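Local coordinates for fiber protein (Human adenovirus 14, PDB 3F0Y) that forms the trimeric knob of the adenovirus fiber, the part that probably engages a cell-surface receptor such as CD46, at residues 120-124 with 125-129; 157-160 with 161-165. All blocks are in the same frame, centred on the assembly; numbering follows the deposited sequence.

In the fold
Contact 1 lies in the long loop that runs from strand 106-107 to strand 137-145, where it closes a tight turn at 121-125. The chain then enters strand 137-145, returns along its sheet neighbour 151-160, and at the end of that strand forms contact 2, which turns it out toward strand 171-180. The two contacts follow in series, neither nesting nor crossing, yet their centres are only about 9 Å apart. Y125 O accepts a hydrogen bond from N161 ND2, N128 pairs through its backbone with Q162, and F127 packs on N161. The 120-129 loop is thereby tied to the end of strand 151-160, an inner strand of its sheet, and S121 also pairs with I204 of strand 199-204 in the other sheet.

Contact 1: 120-124 with 125-129; sequences PSTTA and YPFNN
S121 and Y125 close a single turn through their backbones: Y125 N donates to S121 O at 2.7 Å, with an N-H...O angle of 145°. Residues 122-124 between them have helical torsions, which makes this an alpha-turn, a single turn of alpha-helical shape. The S121 side chain holds its start in an ST motif, since S121 OG accepts from A124 N at 2.9 Å and, more weakly, from T123 N. Two CA-H...O contacts run alongside these bonds, T122 CA to Y125 O at 3.4 Å and P126 CA to T122 O at 3.3 Å. Among the side chains, the Y125 ring folds back under the turn. Its CG lies anti to the carbonyl carbon (chi1 -43°), which lays one ring face against the preceding residue: A124 CB sits 3.7 Å from the centroid of the Y125 ring, only 14° off the normal, a CH-pi contact. P120 CB approaches the same ring obliquely, 3.9 Å from Y125 CD1. Further along, the methyl T122 CG2 meets the rim of the F127 ring near its plane, 4.0 Å from F127 CE1. At the far end of the tyrosine, Y125 OH is hydrogen-bonded to the backbone N of I204, while F55 of a neighbouring subunit packs on the Y125 side chain. V21 of that subunit also packs on A124, so the turn borders the trimer interface. The chemistry implies a tyrosine fixed at both ends, its backbone N bound within the turn and its hydroxyl bound to strand 199-204, with a methyl group against the aromatic face between them.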
ATOM      1  N   PRO A 120       3.844   1.825 -17.188  1.00 17.65           N
ATOM      2  CA  PRO A 120       4.415   0.572 -16.701  1.00 17.46           C
ATOM      3  C   PRO A 120       5.571   0.120 -17.585  1.00 17.21           C
ATOM      4  O   PRO A 120       5.434   0.072 -18.809  1.00 16.71           O
ATOM      5  CB  PRO A 120       3.242  -0.411 -16.790  1.00 17.29           C
ATOM      6  CG  PRO A 120       2.349   0.153 -17.824  1.00 17.44           C
ATOM      7  CD  PRO A 120       2.476   1.640 -17.707  1.00 17.52           C
ATOM      8  N   SER A 121       6.705  -0.184 -16.957  1.00 17.18           N
ATOM      9  CA  SER A 121       7.908  -0.595 -17.670  1.00 17.23           C
ATOM     10  C   SER A 121       7.654  -1.810 -18.557  1.00 17.27           C
ATOM     11  O   SER A 121       7.119  -2.818 -18.099  1.00 17.20           O
ATOM     12  CB  SER A 121       9.027  -0.918 -16.673  1.00 17.13           C
ATOM     13  OG  SER A 121      10.091  -1.605 -17.308  1.00 16.81           O
ATOM     14  N   THR A 122       8.044  -1.710 -19.824  1.00 17.41           N
ATOM     15  CA  THR A 122       7.989  -2.853 -20.736  1.00 17.58           C
ATOM     16  C   THR A 122       9.096  -3.859 -20.417  1.00 17.60           C
ATOM     17  O   THR A 122       9.036  -5.007 -20.850  1.00 17.68           O
ATOM     18  CB  THR A 122       8.090  -2.420 -22.211  1.00 17.69           C
ATOM     19  OG1 THR A 122       9.271  -1.635 -22.406  1.00 18.07           O
ATOM     20  CG2 THR A 122       6.867  -1.606 -22.612  1.00 17.74           C
ATOM     21  N   THR A 123      10.106  -3.424 -19.664  1.00 17.64           N
ATOM     22  CA  THR A 123      11.147  -4.323 -19.178  1.00 17.69           C
ATOM     23  C   THR A 123      10.633  -5.149 -18.003  1.00 17.63           C
ATOM     24  O   THR A 123      10.895  -6.341 -17.932  1.00 17.57           O
ATOM     25  CB  THR A 123      12.416  -3.555 -18.759  1.00 17.71           C
ATOM     26  OG1 THR A 123      12.856  -2.735 -19.848  1.00 17.89           O
ATOM     27  CG2 THR A 123      13.528  -4.521 -18.377  1.00 17.79           C
ATOM     28  N   ALA A 124       9.903  -4.512 -17.090  1.00 17.62           N
ATOM     29  CA  ALA A 124       9.307  -5.208 -15.948  1.00 17.66           C
ATOM     30  C   ALA A 124       8.045  -5.968 -16.351  1.00 17.76           C
ATOM     31  O   ALA A 124       7.787  -7.063 -15.847  1.00 17.74           O
ATOM     32  CB  ALA A 124       8.988  -4.217 -14.833  1.00 17.58           C
ATOM     33  N   TYR A 125       7.269  -5.374 -17.257  1.00 17.78           N
ATOM     34  CA  TYR A 125       5.977  -5.913 -17.688  1.00 18.02           C
ATOM     35  C   TYR A 125       5.964  -6.016 -19.215  1.00 18.29           C
ATOM     36  O   TYR A 125       5.517  -5.096 -19.908  1.00 18.24           O
ATOM     37  CB  TYR A 125       4.846  -5.019 -17.167  1.00 17.61           C
ATOM     38  CG  TYR A 125       5.079  -4.603 -15.734  1.00 17.28           C
ATOM     39  CD1 TYR A 125       5.457  -3.302 -15.417  1.00 16.97           C
ATOM     40  CD2 TYR A 125       4.976  -5.526 -14.702  1.00 16.87           C
ATOM     41  CE1 TYR A 125       5.698  -2.927 -14.108  1.00 16.83           C
ATOM     42  CE2 TYR A 125       5.212  -5.160 -13.388  1.00 16.92           C
ATOM     43  CZ  TYR A 125       5.575  -3.858 -13.098  1.00 17.01           C
ATOM     44  OH  TYR A 125       5.817  -3.480 -11.799  1.00 16.51           O
ATOM     45  N   PRO A 126       6.478  -7.136 -19.747  1.00 18.76           N
ATOM     46  CA  PRO A 126       6.654  -7.268 -21.188  1.00 19.18           C
ATOM     47  C   PRO A 126       5.356  -7.481 -21.954  1.00 19.58           C
ATOM     48  O   PRO A 126       4.314  -7.757 -21.356  1.00 19.48           O
ATOM     49  CB  PRO A 126       7.556  -8.499 -21.317  1.00 19.13           C
ATOM     50  CG  PRO A 126       7.271  -9.303 -20.115  1.00 19.14           C
ATOM     51  CD  PRO A 126       6.931  -8.339 -19.024  1.00 18.82           C
ATOM     52  N   PHE A 127       5.439  -7.326 -23.272  1.00 20.03           N
ATOM     53  CA  PHE A 127       4.356  -7.690 -24.178  1.00 20.47           C
ATOM     54  C   PHE A 127       4.694  -9.014 -24.845  1.00 20.92           C
ATOM     55  O   PHE A 127       5.853  -9.260 -25.191  1.00 21.04           O
ATOM     56  CB  PHE A 127       4.163  -6.626 -25.262  1.00 20.39           C
ATOM     57  CG  PHE A 127       3.420  -5.413 -24.799  1.00 20.38           C
ATOM     58  CD1 PHE A 127       4.104  -4.308 -24.317  1.00 20.12           C
ATOM     59  CD2 PHE A 127       2.034  -5.370 -24.856  1.00 20.07           C
ATOM     60  CE1 PHE A 127       3.422  -3.184 -23.897  1.00 20.10           C
ATOM     61  CE2 PHE A 127       1.342  -4.247 -24.433  1.00 20.24           C
ATOM     62  CZ  PHE A 127       2.037  -3.151 -23.952  1.00 20.29           C
ATOM     63  N   ASN A 128       3.679  -9.860 -25.014  1.00 21.51           N
ATOM     64  CA  ASN A 128       3.789 -11.088 -25.805  1.00 21.88           C
ATOM     65  C   ASN A 128       4.941 -11.993 -25.378  1.00 22.19           C
ATOM     66  O   ASN A 128       5.655 -12.546 -26.218  1.00 22.63           O
ATOM     67  CB  ASN A 128       3.918 -10.739 -27.293  1.00 22.23           C
ATOM     68  CG  ASN A 128       2.817  -9.814 -27.771  1.00 23.01           C
ATOM     69  OD1 ASN A 128       1.697  -9.848 -27.261  1.00 24.37           O
ATOM     70  ND2 ASN A 128       3.131  -8.977 -28.755  1.00 24.13           N
ATOM     71  N   ASN A 129       5.124 -12.123 -24.065  1.00 22.22           N
ATOM     72  CA  ASN A 129       6.150 -12.988 -23.503  1.00 22.13           C
ATOM     73  C   ASN A 129       5.485 -14.013 -22.591  1.00 22.17           C
ATOM     74  O   ASN A 129       5.207 -13.733 -21.425  1.00 22.11           O
ATOM     75  CB  ASN A 129       7.188 -12.161 -22.736  1.00 22.07           C
ATOM     76  CG  ASN A 129       8.452 -12.945 -22.421  1.00 22.19           C
ATOM     77  OD1 ASN A 129       8.417 -14.159 -22.221  1.00 22.37           O
ATOM     78  ND2 ASN A 129       9.580 -12.246 -22.371  1.00 21.73           N
TER

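Contact 2: 157-160 with 161-165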
ATOM      1  N   SER A 157      -7.993  -7.106 -10.034  1.00 18.60           N
ATOM      2  CA  SER A 157      -6.888  -7.657 -10.796  1.00 18.72           C
ATOM      3  C   SER A 157      -6.399  -6.567 -11.736  1.00 18.71           C
ATOM      4  O   SER A 157      -7.191  -5.970 -12.464  1.00 18.90           O
ATOM      5  CB  SER A 157      -7.350  -8.876 -11.593  1.00 18.74           C
ATOM      6  OG  SER A 157      -6.265  -9.497 -12.257  1.00 19.83           O
ATOM      7  N   VAL A 158      -5.099  -6.293 -11.695  1.00 18.68           N
ATOM      8  CA  VAL A 158      -4.473  -5.374 -12.631  1.00 18.68           C
ATOM      9  C   VAL A 158      -3.516  -6.164 -13.513  1.00 18.77           C
ATOM     10  O   VAL A 158      -2.733  -6.973 -13.014  1.00 18.64           O
ATOM     11  CB  VAL A 158      -3.701  -4.257 -11.900  1.00 18.66           C
ATOM     12  CG1 VAL A 158      -3.008  -3.338 -12.900  1.00 18.45           C
ATOM     13  CG2 VAL A 158      -4.634  -3.468 -11.002  1.00 18.60           C
ATOM     14  N   MET A 159      -3.606  -5.954 -14.823  1.00 18.82           N
ATOM     15  CA  MET A 159      -2.627  -6.500 -15.750  1.00 18.97           C
ATOM     16  C   MET A 159      -1.945  -5.340 -16.458  1.00 18.92           C
ATOM     17  O   MET A 159      -2.606  -4.496 -17.061  1.00 18.75           O
ATOM     18  CB  MET A 159      -3.270  -7.436 -16.774  1.00 18.92           C
ATOM     19  CG  MET A 159      -2.242  -8.234 -17.574  1.00 18.98           C
ATOM     20  SD  MET A 159      -2.955  -9.425 -18.726  1.00 19.65           S
ATOM     21  CE  MET A 159      -3.649  -8.329 -19.960  1.00 19.09           C
ATOM     22  N   LEU A 160      -0.621  -5.302 -16.365  1.00 19.04           N
ATOM     23  CA  LEU A 160       0.172  -4.271 -17.016  1.00 19.34           C
ATOM     24  C   LEU A 160       0.716  -4.806 -18.330  1.00 19.52           C
ATOM     25  O   LEU A 160       1.271  -5.902 -18.372  1.00 19.66           O
ATOM     26  CB  LEU A 160       1.324  -3.841 -16.109  1.00 19.17           C
ATOM     27  CG  LEU A 160       0.905  -3.347 -14.723  1.00 18.85           C
ATOM     28  CD1 LEU A 160       2.127  -3.013 -13.888  1.00 18.62           C
ATOM     29  CD2 LEU A 160      -0.018  -2.146 -14.831  1.00 18.54           C
ATOM     30  N   ASN A 161       0.548  -4.027 -19.397  1.00 19.88           N
ATOM     31  CA  ASN A 161       1.049  -4.381 -20.723  1.00 20.30           C
ATOM     32  C   ASN A 161       0.556  -5.764 -21.179  1.00 20.76           C
ATOM     33  O   ASN A 161      -0.645  -5.937 -21.380  1.00 20.92           O
ATOM     34  CB  ASN A 161       2.578  -4.248 -20.754  1.00 20.13           C
ATOM     35  CG  ASN A 161       3.040  -2.818 -20.514  1.00 19.70           C
ATOM     36  OD1 ASN A 161       2.291  -1.867 -20.733  1.00 18.87           O
ATOM     37  ND2 ASN A 161       4.278  -2.663 -20.059  1.00 18.95           N
ATOM     38  N   GLN A 162       1.464  -6.731 -21.331  1.00 21.46           N
ATOM     39  CA  GLN A 162       1.133  -8.111 -21.729  1.00 21.77           C
ATOM     40  C   GLN A 162       0.663  -8.247 -23.178  1.00 22.02           C
ATOM     41  O   GLN A 162       1.285  -8.960 -23.968  1.00 22.14           O
ATOM     42  CB  GLN A 162       0.111  -8.749 -20.770  1.00 21.81           C
ATOM     43  CG  GLN A 162      -0.289 -10.180 -21.129  1.00 22.47           C
ATOM     44  CD  GLN A 162       0.900 -11.081 -21.387  1.00 24.09           C
ATOM     45  OE1 GLN A 162       1.817 -11.160 -20.572  1.00 25.91           O
ATOM     46  NE2 GLN A 162       0.893 -11.766 -22.526  1.00 25.52           N
ATOM     47  N   ARG A 163      -0.440  -7.591 -23.522  1.00 22.32           N
ATOM     48  CA  ARG A 163      -0.989  -7.707 -24.868  1.00 22.98           C
ATOM     49  C   ARG A 163      -1.530  -6.363 -25.365  1.00 23.11           C
ATOM     50  O   ARG A 163      -2.264  -5.672 -24.659  1.00 23.05           O
ATOM     51  CB  ARG A 163      -2.035  -8.837 -24.914  1.00 23.05           C
ATOM     52  CG  ARG A 163      -3.489  -8.441 -25.121  1.00 23.88           C
ATOM     53  CD  ARG A 163      -4.408  -9.658 -24.993  1.00 24.37           C
ATOM     54  NE  ARG A 163      -5.167  -9.635 -23.742  1.00 25.84           N
ATOM     55  CZ  ARG A 163      -6.321  -8.991 -23.563  1.00 26.46           C
ATOM     56  NH1 ARG A 163      -6.881  -8.301 -24.552  1.00 27.35           N
ATOM     57  NH2 ARG A 163      -6.922  -9.036 -22.381  1.00 26.76           N
ATOM     58  N   ALA A 164      -1.122  -5.984 -26.573  1.00 23.52           N
ATOM     59  CA  ALA A 164      -1.587  -4.753 -27.207  1.00 23.76           C
ATOM     60  C   ALA A 164      -2.756  -5.076 -28.127  1.00 24.10           C
ATOM     61  O   ALA A 164      -2.877  -6.202 -28.608  1.00 24.35           O
ATOM     62  CB  ALA A 164      -0.458  -4.103 -27.990  1.00 23.83           C
ATOM     63  N   ILE A 165      -3.615  -4.086 -28.364  1.00 24.42           N
ATOM     64  CA  ILE A 165      -4.788  -4.263 -29.232  1.00 24.44           C
ATOM     65  C   ILE A 165      -4.664  -3.528 -30.573  1.00 24.59           C
ATOM     66  O   ILE A 165      -5.453  -3.770 -31.487  1.00 24.79           O
ATOM     67  CB  ILE A 165      -6.098  -3.826 -28.523  1.00 24.54           C
ATOM     68  CG1 ILE A 165      -6.068  -2.339 -28.147  1.00 24.62           C
ATOM     69  CG2 ILE A 165      -6.333  -4.675 -27.282  1.00 24.47           C
ATOM     70  CD1 ILE A 165      -7.415  -1.811 -27.704  1.00 24.63           C
TER
HETATM   71  O   HOH W   1      -2.686  -4.787 -19.706  1.00 18.08           O
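The backbone leaves strand 151-160 at L160, takes a positive phi at N161 (54°), and then makes a gamma turn about Q162, in which R163 N donates to N161 O at 2.7 Å. A water molecule spans the bend, donating to M159 O at 2.7 Å and to N161 O at 2.9 Å. N161 O thus receives two bonds, one from the chain and one from the water. Over this bend the side chains of M159 and Q162 meet by their aliphatic parts. M159 extends with CG anti to its backbone N (chi1 -169°) and bends only at the thioether (chi3 71°), which brings SD to 3.7 Å from Q162 CG, with CE reaching beside Q162 CB. M159 CE also comes obliquely to the guanidinium, 4.1 Å from R163 NH2, a loose van der Waals approach. The N161 amide is taken up by other parts of the chain: besides its bond to Y125 O, ND2 donates to P120 O, and OD1 accepts from C172 N. What results is a strand end whose change of direction is accompanied by a gamma-turn bond and a bridging water, with the M159 thioether packed on Q162 and a buried asparagine amide satisfied from two other parts of the chain.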